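Protection of telomeres protein 1 (Schizosaccharomyces pombe, PDB 1QZG) binds single-stranded G-rich telomeric DNA to protect the 3' overhang of chromosome ends and regulates telomerase and telomere length. Local coordinates at residues Q30-S35 with V71-P76; K41-N46 with I112-Y117; Q86-S91 with Q122-D127. All coordinates share one frame; numbering follows the deposited sequence.

Contact 1 of 3, residues Q30-S35 with V71-P76; sequences QSIRSS and VYLWDP
Ile-32 opens the short helix 32-35 against Asp-75, just beyond strand 67-74 of the OB-fold domain, with Ser-31 as the helix N-cap. The tight part of the contact is polar at its centre: Ile-32 N donates to Asp-75 OD2 at 2.8 Å and 176°, a nearly straight bond, although the donor stands well above the carboxylate plane. Asp-75 CG lies between its own backbone N and carbonyl carbon (chi1 81°), which swings the carboxylate toward the helix start. OD1 has its own partner, the hydroxyl of Thr-77, which also accepts from Arg-33 N. Around this bond the isoleucine packs closely: its CG1 passes the carboxylate carbon CG of Asp-75 at 3.5 Å, the two side chains running in opposite directions, and the apolar part follows where Ile-32 CD1 meets Leu-73 CB at 3.9 Å, crossing Leu-73 at about a right angle. Replacing Asp-75 by an alanine would probably leave Ile-32 N and the Thr-77 hydroxyl without their carboxylate mate and open a gap beside Ile-32 CG1. The loose side belongs to Arg-33, whose exposed side chain leads away. Within the turn, Ser-31 O receives Ser-35 N at 3.1 Å, and the Ser-34 OG and Ser-35 OG hydroxyls both donate to it.

Contact 2 of 3, residues K41-N46 with I112-Y117; sequences KNTIVN and ITLRSY. With TMP (thymidine-5'-phosphate), chain E; nucleotides of chain A.
Strand 43-46 pairs antiparallel with strand 112-117 at 130° between their directions, Thr-43/Leu-114 and Val-45/Ile-112 being hydrogen-bonded pairs and Ile-44/Thr-113 the non-hydrogen-bonded pair between them. This is the pairing of first and fourth strands that closes an OB-fold barrel. Its bonds are uneven: Leu-114 N reaches Thr-43 O at 2.7 Å, whereas Thr-43 N to Leu-114 O is stretched to 3.3 Å. On the face of Val-45 and Leu-114 the side chains cross at about a right angle, Val-45 CG2 touching Leu-114 CD1 at 3.7 Å. The Ile-44 and Thr-113 face serves the DNA, for Thr-113 OG1 donates to O6 of guanine DG2 of chain A at 2.6 Å. Past the paired core, Asn-42 lies alongside Arg-115 and points the same way, its amide almost perpendicular to the guanidinium. Arg-115 starts out with CG flanked by both backbone neighbours of CA (chi1 66°), and the chain bends at chi2 on its way to the thymidine-5'-phosphate pocket. There NH2 is bonded to Gln-122 OE1 and, weakly, to thymine O4 lying in the guanidinium plane. Tyr-117 turns a face to the same base: O4 sits 3.5 Å above the ring centre, and Tyr-117 OH approaches C5 to 3.3 Å.

Contact 3 of 3, residues Q86-S91 with Q122-D127; sequences QIHLFS and QGLSKD. With TMP (thymidine-5'-phosphate), chain E; nucleotides of chain A.
Gln-86 O accepts from Gly-123 N at 2.8 Å, the first bond of a parallel strand pair, inclined by 18°, that joins the third and fifth strands of the OB-fold barrel. The side chain of Gln-86 runs beside that of Gln-122, both pointing the same way. At Ile-87 the strands draw close, CA to CA of Gly-123 being 4.2 Å; the glycine has no side chain to hold the isoleucine off, and Ile-87 CG2 packs on the Gly-123 carbonyl. His-88 bonds through both backbone groups, its N giving to Gly-123 O at 2.8 Å and its O accepting from Ser-125 N at 3.0 Å. Its imidazole serves the nucleotide pocket: NE2 donates to O2 of the bound thymidine-5'-phosphate at 3.3 Å, while ND1 is bonded to Thr-70 OG1, a second-shell contact likely to fix the turn of the ring. Gln-122 comes to the ring edge with NE2, at too poor an angle to bond to His-88 NE2, and its OE1 is held by Arg-115. N3 and the sugar C1' of DA5 of chain A lie over one imidazole face, C1' toward its rim. Leu-89 turns its CD2 to Ser-125 CB. At Phe-90 a side chain replaces a carbonyl as acceptor: a chi1 of 66° folds Ser-125 OG back over its own backbone, where it takes Phe-90 N at 2.9 Å and 174°. The Phe-90 ring lies under thymine DT4 of chain A, whose C4 is 3.5 Å above the ring centre, and meets DA5 N3 at its edge. A water donates to Phe-90 O and Lys-126 O, bridging the strands where Lys-126 and Asp-127 read guanine DG1 of chain A: Lys-126 NZ donates to N7, and Asp-127 N to O6 at 2.8 Å.

How the contacts relate
All three contacts belong to the DNA-binding OB-fold domain in the N-terminal part of the longer Pot1 protein and involve its curled mixed sheet. Contacts 2 and 3 have centres 9 Å apart and share the neighbouring strands 112-117 and 120-126, which pair through Thr-113 N to Leu-124 O; both reach the thymidine-5'-phosphate pocket, joined there by Arg-115 and Gln-122. Contact 1 lies about 13 and 14 Å, centre to centre, from contacts 2 and 3 and sets helix 32-35 on strand 67-74. Along the chain contact 1 closes before contact 3 opens, whereas contact 2 interleaves with each. Contacts 2 and 3 lie on the same side of the chain's centre, while contact 1 keeps about 8 Å from the DNA at its nearest atom.

Contact 1 of 3, residues Q30-S35 with V71-P76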
loop_
_atom_site.group_PDB
_atom_site.type_symbol
_atom_site.label_atom_id
_atom_site.label_comp_id
_atom_site.label_asym_id
_atom_site.label_seq_id
_atom_site.Cartn_x
_atom_site.Cartn_y
_atom_site.Cartn_z
ATOM N N GLN C 30 8.493 3.702 4.497
ATOM C CA GLN C 30 8.943 4.866 3.771
ATOM C C GLN C 30 7.698 5.565 3.243
ATOM O O GLN C 30 6.825 4.927 2.662
ATOM C CB GLN C 30 9.866 4.484 2.591
ATOM C CG GLN C 30 10.871 5.496 2.131
ATOM C CD GLN C 30 11.653 4.960 0.941
ATOM O OE1 GLN C 30 11.757 3.730 0.734
ATOM N NE2 GLN C 30 12.169 5.846 0.108
ATOM N N SER C 31 7.621 6.880 3.448
ATOM C CA SER C 31 6.465 7.648 2.990
ATOM C C SER C 31 6.376 7.495 1.481
ATOM O O SER C 31 7.376 7.235 0.831
ATOM C CB SER C 31 6.605 9.132 3.362
ATOM O OG SER C 31 7.675 9.702 2.644
ATOM N N ILE C 32 5.184 7.658 0.922
ATOM C CA ILE C 32 5.032 7.509 -0.515
ATOM C C ILE C 32 5.859 8.525 -1.293
ATOM O O ILE C 32 6.508 8.179 -2.282
ATOM C CB ILE C 32 3.552 7.612 -0.949
ATOM C CG1 ILE C 32 2.739 6.478 -0.309
ATOM C CG2 ILE C 32 3.456 7.575 -2.463
ATOM C CD1 ILE C 32 3.261 5.068 -0.610
ATOM N N ARG C 33 5.843 9.778 -0.852
ATOM C CA ARG C 33 6.599 10.809 -1.551
ATOM C C ARG C 33 8.087 10.480 -1.652
ATOM O O ARG C 33 8.674 10.593 -2.722
ATOM C CB ARG C 33 6.412 12.166 -0.868
ATOM C CG ARG C 33 7.075 13.322 -1.591
ATOM C CD ARG C 33 6.493 13.474 -2.989
ATOM N NE ARG C 33 7.326 14.314 -3.846
ATOM C CZ ARG C 33 8.395 13.888 -4.515
ATOM N NH1 ARG C 33 8.772 12.617 -4.440
ATOM N NH2 ARG C 33 9.098 14.743 -5.248
ATOM N N SER C 34 8.702 10.067 -0.549
ATOM C CA SER C 34 10.122 9.730 -0.591
ATOM C C SER C 34 10.340 8.504 -1.470
ATOM O O SER C 34 11.345 8.399 -2.168
ATOM C CB SER C 34 10.668 9.471 0.817
ATOM O OG SER C 34 10.028 8.369 1.430
ATOM N N SER C 35 9.386 7.581 -1.450
ATOM C CA SER C 35 9.509 6.386 -2.271
ATOM C C SER C 35 9.446 6.733 -3.756
ATOM O O SER C 35 9.967 6.002 -4.597
ATOM C CB SER C 35 8.405 5.401 -1.924
ATOM O OG SER C 35 8.513 4.974 -0.578
ATOM N N VAL C 71 -1.597 -1.788 -7.790
ATOM C CA VAL C 71 -2.227 -0.841 -6.888
ATOM C C VAL C 71 -1.437 0.456 -6.959
ATOM O O VAL C 71 -0.219 0.454 -7.168
ATOM C CB VAL C 71 -2.220 -1.327 -5.419
ATOM C CG1 VAL C 71 -2.892 -2.691 -5.317
ATOM C CG2 VAL C 71 -0.801 -1.400 -4.864
ATOM N N TYR C 72 -2.139 1.557 -6.758
ATOM C CA TYR C 72 -1.529 2.851 -6.691
ATOM C C TYR C 72 -1.724 3.282 -5.269
ATOM O O TYR C 72 -2.860 3.479 -4.837
ATOM C CB TYR C 72 -2.187 3.830 -7.682
ATOM C CG TYR C 72 -1.736 3.630 -9.111
ATOM C CD1 TYR C 72 -2.254 2.598 -9.894
ATOM C CD2 TYR C 72 -0.762 4.459 -9.670
ATOM C CE1 TYR C 72 -1.813 2.401 -11.204
ATOM C CE2 TYR C 72 -0.313 4.267 -10.979
ATOM C CZ TYR C 72 -0.842 3.237 -11.735
ATOM O OH TYR C 72 -0.388 3.041 -13.023
ATOM N N LEU C 73 -0.623 3.425 -4.533
ATOM C CA LEU C 73 -0.686 3.789 -3.128
ATOM C C LEU C 73 -0.442 5.262 -2.913
ATOM O O LEU C 73 0.442 5.868 -3.507
ATOM C CB LEU C 73 0.343 3.028 -2.294
ATOM C CG LEU C 73 -0.050 1.667 -1.694
ATOM C CD1 LEU C 73 0.946 1.231 -0.640
ATOM C CD2 LEU C 73 -1.451 1.728 -1.107
ATOM N N TRP C 74 -1.248 5.839 -2.036
ATOM C CA TRP C 74 -1.174 7.254 -1.731
ATOM C C TRP C 74 -1.072 7.463 -0.232
ATOM O O TRP C 74 -1.515 6.615 0.557
ATOM C CB TRP C 74 -2.432 7.939 -2.270
ATOM C CG TRP C 74 -2.631 9.366 -1.857
ATOM C CD1 TRP C 74 -2.342 10.467 -2.616
ATOM C CD2 TRP C 74 -3.155 9.862 -0.617
ATOM N NE1 TRP C 74 -2.663 11.615 -1.929
ATOM C CE2 TRP C 74 -3.171 11.273 -0.703
ATOM C CE3 TRP C 74 -3.625 9.275 0.567
ATOM C CZ2 TRP C 74 -3.622 12.085 0.344
ATOM C CZ3 TRP C 74 -4.083 10.060 1.593
ATOM C CH2 TRP C 74 -4.082 11.463 1.476
ATOM N N ASP C 75 -0.483 8.583 0.171
ATOM C CA ASP C 75 -0.444 8.943 1.581
ATOM C C ASP C 75 -0.378 10.468 1.598
ATOM O O ASP C 75 -0.102 11.087 0.551
ATOM C CB ASP C 75 0.711 8.233 2.318
ATOM C CG ASP C 75 2.065 8.874 2.153
ATOM O OD1 ASP C 75 2.132 9.963 1.560
ATOM O OD2 ASP C 75 3.062 8.274 2.607
ATOM N N PRO C 76 -0.626 11.091 2.753
ATOM C CA PRO C 76 -0.604 12.553 2.868
ATOM C C PRO C 76 0.628 13.304 2.367
ATOM O O PRO C 76 0.616 14.531 2.346
ATOM C CB PRO C 76 -0.853 12.784 4.357
ATOM C CG PRO C 76 -1.670 11.586 4.758
ATOM C CD PRO C 76 -0.935 10.470 4.052
#

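Contact 2 of 3, residues K41-N46 with I112-Y117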
loop_
_atom_site.group_PDB
_atom_site.type_symbol
_atom_site.label_atom_id
_atom_site.label_comp_id
_atom_site.label_asym_id
_atom_site.label_seq_id
_atom_site.Cartn_x
_atom_site.Cartn_y
_atom_site.Cartn_z
ATOM N N LYS C 41 19.941 2.951 -7.472
ATOM C CA LYS C 41 19.918 1.557 -7.035
ATOM C C LYS C 41 18.625 1.146 -6.329
ATOM O O LYS C 41 18.110 1.867 -5.475
ATOM C CB LYS C 41 21.116 1.271 -6.125
ATOM C CG LYS C 41 22.452 1.331 -6.859
ATOM C CD LYS C 41 23.619 0.869 -5.997
ATOM C CE LYS C 41 24.903 0.844 -6.821
ATOM N NZ LYS C 41 26.083 0.332 -6.062
ATOM N N ASN C 42 18.117 -0.027 -6.697
ATOM C CA ASN C 42 16.893 -0.579 -6.120
ATOM C C ASN C 42 17.021 -0.794 -4.610
ATOM O O ASN C 42 18.095 -1.132 -4.113
ATOM C CB ASN C 42 16.572 -1.928 -6.774
ATOM C CG ASN C 42 16.359 -1.822 -8.269
ATOM O OD1 ASN C 42 16.224 -2.834 -8.958
ATOM N ND2 ASN C 42 16.322 -0.602 -8.781
ATOM N N THR C 43 15.918 -0.603 -3.891
ATOM C CA THR C 43 15.885 -0.806 -2.444
ATOM C C THR C 43 14.601 -1.577 -2.100
ATOM O O THR C 43 13.663 -1.603 -2.897
ATOM C CB THR C 43 15.896 0.550 -1.666
ATOM O OG1 THR C 43 14.775 1.352 -2.062
ATOM C CG2 THR C 43 17.184 1.327 -1.944
ATOM N N ILE C 44 14.572 -2.217 -0.934
ATOM C CA ILE C 44 13.401 -2.960 -0.488
ATOM C C ILE C 44 12.785 -2.183 0.672
ATOM O O ILE C 44 13.475 -1.823 1.624
ATOM C CB ILE C 44 13.770 -4.378 -0.001
ATOM C CG1 ILE C 44 14.539 -5.129 -1.092
ATOM C CG2 ILE C 44 12.505 -5.149 0.351
ATOM C CD1 ILE C 44 15.130 -6.453 -0.613
ATOM N N VAL C 45 11.483 -1.933 0.600
ATOM C CA VAL C 45 10.818 -1.158 1.640
ATOM C C VAL C 45 9.481 -1.732 2.073
ATOM O O VAL C 45 8.987 -2.712 1.506
ATOM C CB VAL C 45 10.533 0.280 1.151
ATOM C CG1 VAL C 45 11.808 0.924 0.643
ATOM C CG2 VAL C 45 9.468 0.252 0.040
ATOM N N ASN C 46 8.911 -1.096 3.091
ATOM C CA ASN C 46 7.591 -1.438 3.598
ATOM C C ASN C 46 6.789 -0.171 3.351
ATOM O O ASN C 46 7.306 0.933 3.518
ATOM C CB ASN C 46 7.630 -1.755 5.093
ATOM C CG ASN C 46 8.482 -2.951 5.396
ATOM O OD1 ASN C 46 8.383 -3.985 4.721
ATOM N ND2 ASN C 46 9.337 -2.828 6.403
ATOM N N ILE C 112 8.672 -4.639 -0.558
ATOM C CA ILE C 112 8.417 -4.183 -1.909
ATOM C C ILE C 112 9.700 -3.566 -2.455
ATOM O O ILE C 112 10.297 -2.707 -1.817
ATOM C CB ILE C 112 7.320 -3.106 -1.941
ATOM C CG1 ILE C 112 6.037 -3.647 -1.302
ATOM C CG2 ILE C 112 7.084 -2.664 -3.357
ATOM C CD1 ILE C 112 5.425 -4.842 -2.060
ATOM N N THR C 113 10.132 -4.024 -3.619
ATOM C CA THR C 113 11.321 -3.475 -4.261
ATOM C C THR C 113 10.946 -2.178 -4.984
ATOM O O THR C 113 9.940 -2.120 -5.689
ATOM C CB THR C 113 11.896 -4.439 -5.318
ATOM O OG1 THR C 113 12.524 -5.549 -4.670
ATOM C CG2 THR C 113 12.937 -3.714 -6.196
ATOM N N LEU C 114 11.751 -1.138 -4.797
ATOM C CA LEU C 114 11.525 0.133 -5.467
ATOM C C LEU C 114 12.579 0.208 -6.566
ATOM O O LEU C 114 13.769 -0.001 -6.304
ATOM C CB LEU C 114 11.718 1.296 -4.488
ATOM C CG LEU C 114 10.528 2.049 -3.885
ATOM C CD1 LEU C 114 9.373 1.118 -3.549
ATOM C CD2 LEU C 114 11.021 2.811 -2.652
ATOM N N ARG C 115 12.150 0.485 -7.793
ATOM C CA ARG C 115 13.088 0.588 -8.902
ATOM C C ARG C 115 12.599 1.589 -9.936
ATOM O O ARG C 115 11.430 1.971 -9.937
ATOM C CB ARG C 115 13.298 -0.776 -9.569
ATOM C CG ARG C 115 12.068 -1.301 -10.256
ATOM C CD ARG C 115 12.369 -1.800 -11.666
ATOM N NE ARG C 115 11.133 -1.957 -12.434
ATOM C CZ ARG C 115 11.074 -2.409 -13.682
ATOM N NH1 ARG C 115 12.181 -2.755 -14.321
ATOM N NH2 ARG C 115 9.901 -2.513 -14.292
ATOM N N SER C 116 13.505 2.001 -10.818
ATOM C CA SER C 116 13.190 2.961 -11.866
ATOM C C SER C 116 12.682 2.298 -13.143
ATOM O O SER C 116 13.150 1.229 -13.543
ATOM C CB SER C 116 14.428 3.792 -12.204
ATOM O OG SER C 116 14.899 4.487 -11.065
ATOM N N TYR C 117 11.707 2.939 -13.773
ATOM C CA TYR C 117 11.151 2.452 -15.025
ATOM C C TYR C 117 10.534 3.633 -15.752
ATOM O O TYR C 117 9.749 4.389 -15.176
ATOM C CB TYR C 117 10.082 1.391 -14.791
ATOM C CG TYR C 117 9.452 0.905 -16.078
ATOM C CD1 TYR C 117 8.132 1.223 -16.389
ATOM C CD2 TYR C 117 10.202 0.189 -17.022
ATOM C CE1 TYR C 117 7.576 0.853 -17.610
ATOM C CE2 TYR C 117 9.650 -0.193 -18.236
ATOM C CZ TYR C 117 8.338 0.149 -18.527
ATOM O OH TYR C 117 7.801 -0.199 -19.751
HETATM C "C1'" TMP E . 3.157 -1.815 -18.902
HETATM N N1 TMP E . 4.427 -2.085 -18.223
HETATM C C2 TMP E . 4.565 -1.762 -16.894
HETATM O O2 TMP E . 3.676 -1.252 -16.235
HETATM N N3 TMP E . 5.796 -2.061 -16.361
HETATM C C4 TMP E . 6.874 -2.637 -17.010
HETATM O O4 TMP E . 7.925 -2.826 -16.404
HETATM C C5 TMP E . 6.650 -2.962 -18.400
HETATM C C5M TMP E . 7.750 -3.609 -19.183
HETATM C C6 TMP E . 5.456 -2.670 -18.926
ATOM P P DG A 2 17.323 -7.799 -12.636
ATOM O OP1 DG A 2 18.285 -8.104 -13.722
ATOM O OP2 DG A 2 17.677 -6.801 -11.590
ATOM O "O5'" DG A 2 15.944 -7.372 -13.304
ATOM C "C5'" DG A 2 15.209 -8.330 -14.058
ATOM C "C4'" DG A 2 13.722 -8.110 -13.904
ATOM O "O4'" DG A 2 13.297 -8.336 -12.537
ATOM C "C3'" DG A 2 13.224 -6.720 -14.287
ATOM O "O3'" DG A 2 12.071 -6.868 -15.124
ATOM C "C2'" DG A 2 12.883 -6.077 -12.948
ATOM C "C1'" DG A 2 12.462 -7.275 -12.113
ATOM N N9 DG A 2 12.601 -7.153 -10.662
ATOM C C8 DG A 2 13.637 -6.575 -9.967
ATOM N N7 DG A 2 13.491 -6.656 -8.672
ATOM C C5 DG A 2 12.282 -7.321 -8.498
ATOM C C6 DG A 2 11.604 -7.706 -7.308
ATOM O O6 DG A 2 11.961 -7.562 -6.132
ATOM N N1 DG A 2 10.394 -8.332 -7.589
ATOM C C2 DG A 2 9.907 -8.577 -8.847
ATOM N N2 DG A 2 8.706 -9.175 -8.905
ATOM N N3 DG A 2 10.545 -8.254 -9.962
ATOM C C4 DG A 2 11.714 -7.625 -9.713
HETATM O O HOH W 1 16.282 1.934 -9.013
#

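Contact 3 of 3, residues Q86-S91 with Q122-D127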
loop_
_atom_site.group_PDB
_atom_site.type_symbol
_atom_site.label_atom_id
_atom_site.label_comp_id
_atom_site.label_asym_id
_atom_site.label_seq_id
_atom_site.Cartn_x
_atom_site.Cartn_y
_atom_site.Cartn_z
ATOM N N GLN C 86 2.976 3.557 -8.209
ATOM C CA GLN C 86 2.465 2.371 -8.886
ATOM C C GLN C 86 3.225 1.158 -8.366
ATOM O O GLN C 86 4.456 1.128 -8.379
ATOM C CB GLN C 86 2.671 2.464 -10.403
ATOM C CG GLN C 86 2.304 1.179 -11.137
ATOM C CD GLN C 86 2.694 1.204 -12.611
ATOM O OE1 GLN C 86 1.843 1.081 -13.490
ATOM N NE2 GLN C 86 3.985 1.362 -12.881
ATOM N N ILE C 87 2.489 0.117 -7.945
ATOM C CA ILE C 87 3.096 -1.084 -7.413
ATOM C C ILE C 87 2.482 -2.328 -8.048
ATOM O O ILE C 87 1.259 -2.477 -8.084
ATOM C CB ILE C 87 2.900 -1.180 -5.875
ATOM C CG1 ILE C 87 3.420 0.100 -5.226
ATOM C CG2 ILE C 87 3.606 -2.395 -5.294
ATOM C CD1 ILE C 87 2.844 0.393 -3.856
ATOM N N HIS C 88 3.352 -3.204 -8.557
ATOM C CA HIS C 88 2.870 -4.460 -9.113
ATOM C C HIS C 88 3.137 -5.541 -8.089
ATOM O O HIS C 88 4.280 -5.718 -7.653
ATOM C CB HIS C 88 3.599 -4.817 -10.411
ATOM C CG HIS C 88 3.329 -3.870 -11.533
ATOM N ND1 HIS C 88 2.060 -3.634 -12.014
ATOM C CD2 HIS C 88 4.160 -3.085 -12.258
ATOM C CE1 HIS C 88 2.119 -2.743 -12.986
ATOM N NE2 HIS C 88 3.381 -2.392 -13.155
ATOM N N LEU C 89 2.032 -6.187 -7.712
ATOM C CA LEU C 89 2.155 -7.280 -6.757
ATOM C C LEU C 89 2.051 -8.605 -7.506
ATOM O O LEU C 89 1.075 -8.810 -8.226
ATOM C CB LEU C 89 1.059 -7.167 -5.713
ATOM C CG LEU C 89 1.090 -5.853 -4.941
ATOM C CD1 LEU C 89 -0.129 -5.702 -4.047
ATOM C CD2 LEU C 89 2.370 -5.759 -4.133
ATOM N N PHE C 90 3.030 -9.490 -7.342
ATOM C CA PHE C 90 3.026 -10.772 -8.046
ATOM C C PHE C 90 3.023 -11.956 -7.114
ATOM O O PHE C 90 3.428 -11.863 -5.954
ATOM C CB PHE C 90 4.268 -10.923 -8.927
ATOM C CG PHE C 90 4.382 -9.905 -10.028
ATOM C CD1 PHE C 90 5.140 -8.751 -9.853
ATOM C CD2 PHE C 90 3.775 -10.130 -11.258
ATOM C CE1 PHE C 90 5.300 -7.839 -10.898
ATOM C CE2 PHE C 90 3.927 -9.222 -12.310
ATOM C CZ PHE C 90 4.690 -8.076 -12.130
ATOM N N SER C 91 2.577 -13.090 -7.636
ATOM C CA SER C 91 2.605 -14.313 -6.868
ATOM C C SER C 91 2.853 -15.489 -7.796
ATOM O O SER C 91 2.196 -15.627 -8.830
ATOM C CB SER C 91 1.315 -14.538 -6.102
ATOM O OG SER C 91 1.460 -15.717 -5.320
ATOM N N GLN C 122 8.838 2.707 -9.460
ATOM C CA GLN C 122 7.775 1.729 -9.494
ATOM C C GLN C 122 8.062 0.684 -8.424
ATOM O O GLN C 122 9.221 0.403 -8.118
ATOM C CB GLN C 122 7.781 1.105 -10.891
ATOM C CG GLN C 122 6.758 0.039 -11.187
ATOM C CD GLN C 122 7.102 -0.708 -12.470
ATOM O OE1 GLN C 122 8.121 -1.400 -12.546
ATOM N NE2 GLN C 122 6.259 -0.563 -13.484
ATOM N N GLY C 123 7.013 0.125 -7.840
ATOM C CA GLY C 123 7.207 -0.899 -6.832
ATOM C C GLY C 123 6.952 -2.260 -7.446
ATOM O O GLY C 123 6.020 -2.427 -8.229
ATOM N N LEU C 124 7.787 -3.205 -7.061
ATOM C CA LEU C 124 7.723 -4.606 -7.520
ATOM C C LEU C 124 7.809 -5.467 -6.288
ATOM O O LEU C 124 8.820 -5.418 -5.588
ATOM C CB LEU C 124 8.917 -4.967 -8.459
ATOM C CG LEU C 124 8.700 -4.917 -9.985
ATOM C CD1 LEU C 124 7.671 -3.859 -10.349
ATOM C CD2 LEU C 124 10.019 -4.675 -10.715
ATOM N N SER C 125 6.778 -6.251 -5.997
ATOM C CA SER C 125 6.789 -7.081 -4.807
ATOM C C SER C 125 7.914 -8.126 -4.809
ATOM O O SER C 125 8.286 -8.669 -5.855
ATOM C CB SER C 125 5.444 -7.801 -4.669
ATOM O OG SER C 125 5.248 -8.733 -5.715
ATOM N N LYS C 126 8.452 -8.397 -3.626
ATOM C CA LYS C 126 9.420 -9.477 -3.457
ATOM C C LYS C 126 8.601 -10.742 -3.436
ATOM O O LYS C 126 7.415 -10.691 -3.097
ATOM C CB LYS C 126 10.233 -9.322 -2.150
ATOM C CG LYS C 126 11.224 -8.162 -2.160
ATOM C CD LYS C 126 12.444 -8.471 -3.032
ATOM C CE LYS C 126 13.291 -9.575 -2.427
ATOM N NZ LYS C 126 14.545 -9.789 -3.194
ATOM N N ASP C 127 9.202 -11.872 -3.785
ATOM C CA ASP C 127 8.488 -13.146 -3.790
ATOM C C ASP C 127 7.730 -13.454 -2.511
ATOM O O ASP C 127 6.623 -13.986 -2.553
ATOM C CB ASP C 127 9.452 -14.304 -4.055
ATOM C CG ASP C 127 9.940 -14.340 -5.483
ATOM O OD1 ASP C 127 9.186 -13.910 -6.383
ATOM O OD2 ASP C 127 11.074 -14.811 -5.708
HETATM C "C1'" TMP E . 3.157 -1.815 -18.902
HETATM N N1 TMP E . 4.427 -2.085 -18.223
HETATM C C2 TMP E . 4.565 -1.762 -16.894
HETATM O O2 TMP E . 3.676 -1.252 -16.235
HETATM N N3 TMP E . 5.796 -2.061 -16.361
HETATM C C4 TMP E . 6.874 -2.637 -17.010
HETATM O O4 TMP E . 7.925 -2.826 -16.404
HETATM C C5 TMP E . 6.650 -2.962 -18.400
HETATM C C5M TMP E . 7.750 -3.609 -19.183
HETATM C C6 TMP E . 5.456 -2.670 -18.926
ATOM O "O5'" DG A 1 17.907 -11.203 -8.098
ATOM C "C5'" DG A 1 18.209 -11.572 -9.444
ATOM C "C4'" DG A 1 17.208 -10.989 -10.413
ATOM O "O4'" DG A 1 15.865 -11.245 -9.939
ATOM C "C3'" DG A 1 17.301 -9.480 -10.614
ATOM O "O3'" DG A 1 16.936 -9.202 -11.964
ATOM C "C2'" DG A 1 16.263 -8.937 -9.647
ATOM C "C1'" DG A 1 15.196 -10.026 -9.636
ATOM N N9 DG A 1 14.541 -10.213 -8.346
ATOM C C8 DG A 1 15.054 -9.913 -7.107
ATOM N N7 DG A 1 14.263 -10.256 -6.128
ATOM C C5 DG A 1 13.153 -10.801 -6.758
ATOM C C6 DG A 1 11.959 -11.350 -6.212
ATOM O O6 DG A 1 11.635 -11.470 -5.025
ATOM N N1 DG A 1 11.095 -11.785 -7.209
ATOM C C2 DG A 1 11.338 -11.704 -8.556
ATOM N N2 DG A 1 10.371 -12.182 -9.357
ATOM N N3 DG A 1 12.442 -11.194 -9.081
ATOM C C4 DG A 1 13.301 -10.767 -8.127
ATOM P P DT A 4 8.356 -9.136 -20.427
ATOM O OP1 DT A 4 8.289 -9.598 -21.837
ATOM O OP2 DT A 4 8.165 -7.696 -20.113
ATOM O "O5'" DT A 4 7.249 -9.960 -19.649
ATOM C "C5'" DT A 4 6.187 -9.301 -19.010
ATOM C "C4'" DT A 4 5.293 -10.316 -18.345
ATOM O "O4'" DT A 4 5.969 -10.897 -17.198
ATOM C "C3'" DT A 4 4.014 -9.690 -17.810
ATOM O "O3'" DT A 4 2.890 -10.451 -18.235
ATOM C "C2'" DT A 4 4.188 -9.701 -16.301
ATOM C "C1'" DT A 4 5.090 -10.897 -16.088
ATOM N N1 DT A 4 5.895 -10.839 -14.845
ATOM C C2 DT A 4 5.736 -11.863 -13.940
ATOM O O2 DT A 4 5.010 -12.817 -14.140
ATOM N N3 DT A 4 6.458 -11.729 -12.780
ATOM C C4 DT A 4 7.309 -10.695 -12.445
ATOM O O4 DT A 4 7.861 -10.687 -11.346
ATOM C C5 DT A 4 7.461 -9.670 -13.452
ATOM C C7 DT A 4 8.393 -8.531 -13.183
ATOM C C6 DT A 4 6.755 -9.789 -14.589
ATOM P P DA A 5 1.646 -9.681 -18.889
ATOM O OP1 DA A 5 0.635 -10.661 -19.352
ATOM O OP2 DA A 5 2.232 -8.723 -19.839
ATOM O "O5'" DA A 5 1.051 -8.892 -17.645
ATOM C "C5'" DA A 5 0.827 -7.501 -17.701
ATOM C "C4'" DA A 5 0.589 -6.969 -16.310
ATOM O "O4'" DA A 5 1.830 -7.015 -15.568
ATOM C "C3'" DA A 5 0.176 -5.505 -16.312
ATOM O "O3'" DA A 5 -0.567 -5.222 -15.140
ATOM C "C2'" DA A 5 1.505 -4.775 -16.275
ATOM C "C1'" DA A 5 2.454 -5.734 -15.567
ATOM N N9 DA A 5 3.724 -5.871 -16.283
ATOM C C8 DA A 5 3.882 -6.077 -17.631
ATOM N N7 DA A 5 5.129 -6.202 -18.007
ATOM C C5 DA A 5 5.847 -6.063 -16.829
ATOM C C6 DA A 5 7.224 -6.117 -16.549
ATOM N N6 DA A 5 8.167 -6.349 -17.469
ATOM N N1 DA A 5 7.607 -5.931 -15.268
ATOM C C2 DA A 5 6.665 -5.717 -14.341
ATOM N N3 DA A 5 5.345 -5.660 -14.477
ATOM C C4 DA A 5 4.994 -5.844 -15.760
HETATM O O HOH W 2 5.974 -11.284 -5.277
#